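Local coordinates for putative CRISPR-associated endoribonuclease-like protein Cas6 (Pyrococcus furiosus, PDB 3UFC), which binds CRISPR RNA and is a Cas6 paralogue, probably acting in RNA-guided defence against viruses and other mobile genetic elements, at residues 133-141 and 150-161. Numbering follows the deposited sequence.
Sequences PIVVRTVKF and DLYPHDELFLDR
A two-stranded antiparallel hairpin, strands 136-142 and 145-151, meets the start of helix 158-174 here, with Val136, Thr138 and Leu151 turned toward the helix. Leu151 N donates to Val136 O (2.7 Å), nearly in line with the carbonyl (C=O...N 172°). Beyond this bond the strands part, and two waters fill in: one joins Val136 N to Leu151 O, the other reaches from Leu151 O to Ile134 O. Val136 straddles the helix start: CG1, anti to its backbone N (chi1 179°), rests on Arg161 CB at 3.4 Å, while CG2 meets Phe158 CE1 at 3.5 Å. Two residues along the same strand, Thr138 sets CG2 against Leu151 CD1 (3.9 Å) and CB against Arg161 CD (3.4 Å). Bent at chi2 and chi3, Arg161 runs across Thr138 and points NH1 at Arg137 O, which lies at the guanidinium edge in its plane, a weak bond of 3.4 Å. On the other face Arg137 and Asp150 lie side by side as a salt bridge, its exact geometry less certain. Asp155 OD1 accepts from Tyr152 N (2.7 Å), bracing the type I turn 152-155 that leads from hairpin to helix. This is a beta-hairpin packed on the following helix, in the C-terminal ferredoxin-like domain of a Cas6-family protein.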
ATOM      1  N   PRO A 133      -1.847  -4.244   4.005  1.00 21.25           N
ATOM      2  CA  PRO A 133      -2.644  -5.411   3.595  1.00 21.37           C
ATOM      3  C   PRO A 133      -2.905  -5.587   2.105  1.00 18.96           C
ATOM      4  O   PRO A 133      -3.180  -4.628   1.395  1.00 19.19           O
ATOM      5  CB  PRO A 133      -3.952  -5.244   4.380  1.00 23.18           C
ATOM      6  CG  PRO A 133      -3.570  -4.382   5.548  1.00 24.32           C
ATOM      7  CD  PRO A 133      -2.622  -3.385   4.917  1.00 21.56           C
ATOM      8  N   ILE A 134      -2.818  -6.829   1.640  1.00 19.08           N
ATOM      9  CA  ILE A 134      -3.084  -7.132   0.241  1.00 19.33           C
ATOM     10  C   ILE A 134      -4.581  -7.405   0.074  1.00 21.71           C
ATOM     11  O   ILE A 134      -5.167  -8.228   0.789  1.00 21.42           O
ATOM     12  CB  ILE A 134      -2.248  -8.338  -0.234  1.00 20.16           C
ATOM     13  CG1 ILE A 134      -0.797  -7.890  -0.443  1.00 18.63           C
ATOM     14  CG2 ILE A 134      -2.819  -8.910  -1.536  1.00 19.57           C
ATOM     15  CD1 ILE A 134       0.154  -9.022  -0.814  1.00 21.99           C
ATOM     16  N   VAL A 135      -5.188  -6.691  -0.866  1.00 21.63           N
ATOM     17  CA  VAL A 135      -6.614  -6.808  -1.143  1.00 20.99           C
ATOM     18  C   VAL A 135      -6.851  -7.475  -2.496  1.00 21.44           C
ATOM     19  O   VAL A 135      -6.304  -7.053  -3.514  1.00 19.33           O
ATOM     20  CB  VAL A 135      -7.284  -5.413  -1.163  1.00 22.07           C
ATOM     21  CG1 VAL A 135      -8.779  -5.547  -1.476  1.00 22.69           C
ATOM     22  CG2 VAL A 135      -7.087  -4.721   0.190  1.00 19.52           C
ATOM     23  N   VAL A 136      -7.655  -8.532  -2.492  1.00 22.00           N
ATOM     24  CA  VAL A 136      -7.998  -9.253  -3.712  1.00 22.04           C
ATOM     25  C   VAL A 136      -9.485  -9.548  -3.613  1.00 26.08           C
ATOM     26  O   VAL A 136      -9.932 -10.219  -2.679  1.00 24.12           O
ATOM     27  CB  VAL A 136      -7.229 -10.587  -3.833  1.00 22.70           C
ATOM     28  CG1 VAL A 136      -7.644 -11.303  -5.116  1.00 20.16           C
ATOM     29  CG2 VAL A 136      -5.713 -10.329  -3.837  1.00 19.44           C
ATOM     30  N   ARG A 137     -10.252  -9.051  -4.575  1.00 28.62           N
ATOM     31  CA  ARG A 137     -11.694  -9.240  -4.536  1.00 33.42           C
ATOM     32  C   ARG A 137     -12.299  -9.927  -5.749  1.00 34.74           C
ATOM     33  O   ARG A 137     -11.661 -10.080  -6.791  1.00 33.08           O
ATOM     34  CB  ARG A 137     -12.372  -7.883  -4.345  1.00 34.96           C
ATOM     35  CG  ARG A 137     -11.852  -7.115  -3.149  1.00 38.86           C
ATOM     36  CD  ARG A 137     -11.449  -5.708  -3.538  1.00 43.23           C
ATOM     37  NE  ARG A 137     -12.584  -4.810  -3.713  1.00 44.55           N
ATOM     38  CZ  ARG A 137     -13.346  -4.361  -2.721  1.00 47.96           C
ATOM     39  NH1 ARG A 137     -13.103  -4.729  -1.473  1.00 49.19           N
ATOM     40  NH2 ARG A 137     -14.341  -3.523  -2.972  1.00 48.19           N
ATOM     41  N   THR A 138     -13.548 -10.345  -5.582  1.00 36.70           N
ATOM     42  CA  THR A 138     -14.308 -10.990  -6.636  1.00 40.10           C
ATOM     43  C   THR A 138     -15.740 -10.486  -6.477  1.00 43.34           C
ATOM     44  O   THR A 138     -16.047  -9.781  -5.516  1.00 42.25           O
ATOM     45  CB  THR A 138     -14.262 -12.528  -6.513  1.00 39.10           C
ATOM     46  OG1 THR A 138     -14.950 -13.113  -7.624  1.00 41.44           O
ATOM     47  CG2 THR A 138     -14.904 -12.987  -5.221  1.00 37.69           C
ATOM     48  N   VAL A 139     -16.612 -10.832  -7.414  1.00 47.89           N
ATOM     49  CA  VAL A 139     -17.998 -10.386  -7.347  1.00 53.43           C
ATOM     50  C   VAL A 139     -18.947 -11.491  -6.900  1.00 57.27           C
ATOM     51  O   VAL A 139     -18.964 -12.576  -7.480  1.00 57.94           O
ATOM     52  CB  VAL A 139     -18.473  -9.850  -8.718  1.00 53.14           C
ATOM     53  CG1 VAL A 139     -19.955  -9.521  -8.667  1.00 54.30           C
ATOM     54  CG2 VAL A 139     -17.677  -8.613  -9.093  1.00 53.34           C
ATOM     55  N   LYS A 140     -19.730 -11.207  -5.862  1.00 62.50           N
ATOM     56  CA  LYS A 140     -20.706 -12.157  -5.341  1.00 68.61           C
ATOM     57  C   LYS A 140     -22.084 -11.507  -5.210  1.00 72.59           C
ATOM     58  O   LYS A 140     -22.201 -10.283  -5.114  1.00 72.59           O
ATOM     59  CB  LYS A 140     -20.261 -12.710  -3.983  1.00 69.51           C
ATOM     60  CG  LYS A 140     -19.226 -13.825  -4.072  1.00 71.12           C
ATOM     61  CD  LYS A 140     -18.940 -14.422  -2.698  1.00 71.73           C
ATOM     62  CE  LYS A 140     -18.025 -15.638  -2.787  1.00 72.39           C
ATOM     63  NZ  LYS A 140     -16.676 -15.311  -3.329  1.00 72.34           N
ATOM     64  N   PHE A 141     -23.120 -12.339  -5.202  1.00 77.05           N
ATOM     65  CA  PHE A 141     -24.501 -11.874  -5.108  1.00 81.35           C
ATOM     66  C   PHE A 141     -24.890 -11.207  -3.789  1.00 83.28           C
ATOM     67  O   PHE A 141     -24.491 -11.643  -2.709  1.00 83.48           O
ATOM     68  CB  PHE A 141     -25.448 -13.043  -5.392  1.00 83.03           C
ATOM     69  CG  PHE A 141     -25.123 -14.292  -4.616  1.00 85.60           C
ATOM     70  CD1 PHE A 141     -25.260 -14.327  -3.231  1.00 86.00           C
ATOM     71  CD2 PHE A 141     -24.677 -15.436  -5.274  1.00 86.55           C
ATOM     72  CE1 PHE A 141     -24.958 -15.483  -2.511  1.00 86.85           C
ATOM     73  CE2 PHE A 141     -24.373 -16.598  -4.563  1.00 87.05           C
ATOM     74  CZ  PHE A 141     -24.514 -16.620  -3.179  1.00 86.83           C
ATOM     75  N   ASP A 150     -14.226  -9.676  -0.556  1.00 34.55           N
ATOM     76  CA  ASP A 150     -12.793  -9.719  -0.276  1.00 34.03           C
ATOM     77  C   ASP A 150     -12.314 -11.139  -0.015  1.00 31.76           C
ATOM     78  O   ASP A 150     -12.878 -11.863   0.813  1.00 31.61           O
ATOM     79  CB  ASP A 150     -12.477  -8.815   0.919  1.00 35.07           C
ATOM     80  CG  ASP A 150     -12.826  -7.366   0.648  1.00 38.29           C
ATOM     81  OD1 ASP A 150     -12.932  -6.571   1.605  1.00 38.74           O
ATOM     82  OD2 ASP A 150     -12.995  -7.020  -0.539  1.00 40.35           O
ATOM     83  N   LEU A 151     -11.263 -11.527  -0.729  1.00 28.15           N
ATOM     84  CA  LEU A 151     -10.695 -12.864  -0.616  1.00 27.41           C
ATOM     85  C   LEU A 151      -9.395 -12.889   0.180  1.00 27.56           C
ATOM     86  O   LEU A 151      -8.729 -11.865   0.336  1.00 24.65           O
ATOM     87  CB  LEU A 151     -10.441 -13.428  -2.016  1.00 26.89           C
ATOM     88  CG  LEU A 151     -11.671 -13.512  -2.929  1.00 28.95           C
ATOM     89  CD1 LEU A 151     -11.235 -13.812  -4.353  1.00 26.63           C
ATOM     90  CD2 LEU A 151     -12.628 -14.591  -2.411  1.00 26.68           C
ATOM     91  N   TYR A 152      -9.050 -14.079   0.670  1.00 28.29           N
ATOM     92  CA  TYR A 152      -7.836 -14.315   1.447  1.00 30.96           C
ATOM     93  C   TYR A 152      -7.074 -15.448   0.761  1.00 32.24           C
ATOM     94  O   TYR A 152      -7.655 -16.203  -0.017  1.00 31.95           O
ATOM     95  CB  TYR A 152      -8.191 -14.730   2.871  1.00 30.33           C
ATOM     96  CG  TYR A 152      -9.105 -13.761   3.580  1.00 31.72           C
ATOM     97  CD1 TYR A 152      -8.622 -12.555   4.080  1.00 30.47           C
ATOM     98  CD2 TYR A 152     -10.458 -14.052   3.752  1.00 31.91           C
ATOM     99  CE1 TYR A 152      -9.461 -11.663   4.742  1.00 31.74           C
ATOM    100  CE2 TYR A 152     -11.309 -13.166   4.409  1.00 31.59           C
ATOM    101  CZ  TYR A 152     -10.802 -11.976   4.903  1.00 32.79           C
ATOM    102  OH  TYR A 152     -11.627 -11.114   5.582  1.00 34.64           O
ATOM    103  N   PRO A 153      -5.770 -15.594   1.054  1.00 34.23           N
ATOM    104  CA  PRO A 153      -4.950 -16.645   0.447  1.00 36.10           C
ATOM    105  C   PRO A 153      -5.502 -18.067   0.541  1.00 38.11           C
ATOM    106  O   PRO A 153      -5.168 -18.910  -0.291  1.00 39.42           O
ATOM    107  CB  PRO A 153      -3.610 -16.494   1.165  1.00 37.75           C
ATOM    108  CG  PRO A 153      -3.561 -15.028   1.466  1.00 36.09           C
ATOM    109  CD  PRO A 153      -4.959 -14.771   1.970  1.00 34.28           C
ATOM    110  N   HIS A 154      -6.339 -18.343   1.538  1.00 40.35           N
ATOM    111  CA  HIS A 154      -6.894 -19.690   1.668  1.00 42.11           C
ATOM    112  C   HIS A 154      -8.124 -19.918   0.792  1.00 41.45           C
ATOM    113  O   HIS A 154      -8.645 -21.029   0.730  1.00 43.34           O
ATOM    114  CB  HIS A 154      -7.229 -20.018   3.131  1.00 45.16           C
ATOM    115  CG  HIS A 154      -8.215 -19.086   3.763  1.00 47.31           C
ATOM    116  ND1 HIS A 154      -7.833 -18.002   4.523  1.00 49.58           N
ATOM    117  CD2 HIS A 154      -9.569 -19.089   3.764  1.00 48.77           C
ATOM    118  CE1 HIS A 154      -8.909 -17.378   4.969  1.00 49.65           C
ATOM    119  NE2 HIS A 154      -9.977 -18.017   4.523  1.00 49.69           N
ATOM    120  N   ASP A 155      -8.579 -18.868   0.113  1.00 38.94           N
ATOM    121  CA  ASP A 155      -9.737 -18.964  -0.774  1.00 37.66           C
ATOM    122  C   ASP A 155      -9.321 -19.530  -2.131  1.00 37.88           C
ATOM    123  O   ASP A 155      -8.306 -19.121  -2.700  1.00 35.46           O
ATOM    124  CB  ASP A 155     -10.367 -17.582  -0.970  1.00 37.35           C
ATOM    125  CG  ASP A 155     -11.168 -17.130   0.232  1.00 39.47           C
ATOM    126  OD1 ASP A 155     -11.043 -15.954   0.635  1.00 37.01           O
ATOM    127  OD2 ASP A 155     -11.938 -17.952   0.769  1.00 42.79           O
ATOM    128  N   GLU A 156     -10.112 -20.466  -2.652  1.00 38.08           N
ATOM    129  CA  GLU A 156      -9.817 -21.091  -3.942  1.00 39.10           C
ATOM    130  C   GLU A 156      -9.618 -20.096  -5.084  1.00 35.71           C
ATOM    131  O   GLU A 156      -8.773 -20.306  -5.952  1.00 35.84           O
ATOM    132  CB  GLU A 156     -10.935 -22.061  -4.337  1.00 43.56           C
ATOM    133  CG  GLU A 156     -11.109 -23.248  -3.412  1.00 50.43           C
ATOM    134  CD  GLU A 156     -12.087 -24.264  -3.974  1.00 54.72           C
ATOM    135  OE1 GLU A 156     -13.235 -23.876  -4.291  1.00 57.27           O
ATOM    136  OE2 GLU A 156     -11.708 -25.448  -4.100  1.00 56.91           O
ATOM    137  N   LEU A 157     -10.402 -19.022  -5.089  1.00 33.90           N
ATOM    138  CA  LEU A 157     -10.307 -18.013  -6.144  1.00 35.02           C
ATOM    139  C   LEU A 157      -9.210 -16.962  -5.954  1.00 31.53           C
ATOM    140  O   LEU A 157      -8.915 -16.209  -6.877  1.00 30.79           O
ATOM    141  CB  LEU A 157     -11.648 -17.288  -6.302  1.00 37.19           C
ATOM    142  CG  LEU A 157     -12.764 -17.948  -7.115  1.00 41.43           C
ATOM    143  CD1 LEU A 157     -13.065 -19.339  -6.583  1.00 43.52           C
ATOM    144  CD2 LEU A 157     -14.003 -17.067  -7.047  1.00 41.77           C
ATOM    145  N   PHE A 158      -8.615 -16.908  -4.767  1.00 30.41           N
ATOM    146  CA  PHE A 158      -7.578 -15.915  -4.471  1.00 28.29           C
ATOM    147  C   PHE A 158      -6.504 -15.777  -5.551  1.00 27.50           C
ATOM    148  O   PHE A 158      -6.356 -14.715  -6.166  1.00 24.68           O
ATOM    149  CB  PHE A 158      -6.898 -16.236  -3.135  1.00 27.76           C
ATOM    150  CG  PHE A 158      -5.909 -15.184  -2.688  1.00 27.95           C
ATOM    151  CD1 PHE A 158      -6.338 -14.037  -2.031  1.00 27.19           C
ATOM    152  CD2 PHE A 158      -4.550 -15.335  -2.941  1.00 28.35           C
ATOM    153  CE1 PHE A 158      -5.427 -13.055  -1.635  1.00 27.56           C
ATOM    154  CE2 PHE A 158      -3.629 -14.357  -2.550  1.00 26.86           C
ATOM    155  CZ  PHE A 158      -4.067 -13.220  -1.898  1.00 25.71           C
ATOM    156  N   LEU A 159      -5.754 -16.851  -5.782  1.00 27.96           N
ATOM    157  CA  LEU A 159      -4.680 -16.820  -6.762  1.00 28.20           C
ATOM    158  C   LEU A 159      -5.119 -16.367  -8.152  1.00 28.44           C
ATOM    159  O   LEU A 159      -4.508 -15.468  -8.725  1.00 26.99           O
ATOM    160  CB  LEU A 159      -3.992 -18.190  -6.851  1.00 29.98           C
ATOM    161  CG  LEU A 159      -2.824 -18.245  -7.845  1.00 31.43           C
ATOM    162  CD1 LEU A 159      -1.800 -17.179  -7.487  1.00 31.20           C
ATOM    163  CD2 LEU A 159      -2.190 -19.628  -7.827  1.00 34.88           C
ATOM    164  N   ASP A 160      -6.168 -16.974  -8.700  1.00 28.31           N
ATOM    165  CA  ASP A 160      -6.630 -16.575 -10.027  1.00 29.09           C
ATOM    166  C   ASP A 160      -7.075 -15.120 -10.054  1.00 26.89           C
ATOM    167  O   ASP A 160      -6.835 -14.410 -11.034  1.00 25.34           O
ATOM    168  CB  ASP A 160      -7.764 -17.480 -10.511  1.00 33.22           C
ATOM    169  CG  ASP A 160      -7.264 -18.842 -10.948  1.00 38.58           C
ATOM    170  OD1 ASP A 160      -6.083 -18.936 -11.350  1.00 39.03           O
ATOM    171  OD2 ASP A 160      -8.046 -19.812 -10.902  1.00 41.58           O
ATOM    172  N   ARG A 161      -7.725 -14.676  -8.983  1.00 24.41           N
ATOM    173  CA  ARG A 161      -8.157 -13.286  -8.903  1.00 25.69           C
ATOM    174  C   ARG A 161      -6.928 -12.366  -8.838  1.00 24.44           C
ATOM    175  O   ARG A 161      -6.872 -11.346  -9.524  1.00 25.16           O
ATOM    176  CB  ARG A 161      -9.032 -13.071  -7.671  1.00 27.90           C
ATOM    177  CG  ARG A 161     -10.440 -13.636  -7.789  1.00 34.71           C
ATOM    178  CD  ARG A 161     -11.388 -12.599  -8.364  1.00 40.32           C
ATOM    179  NE  ARG A 161     -11.528 -12.694  -9.809  1.00 45.04           N
ATOM    180  CZ  ARG A 161     -12.099 -11.757 -10.561  1.00 47.46           C
ATOM    181  NH1 ARG A 161     -12.570 -10.651 -10.000  1.00 48.16           N
ATOM    182  NH2 ARG A 161     -12.220 -11.938 -11.871  1.00 48.95           N
TER
HETATM  183  O   HOH W   1      -6.135 -10.807   0.722  1.00 24.23           O
HETATM  184  O   HOH W   2      -8.975  -9.068   0.096  1.00 21.90           O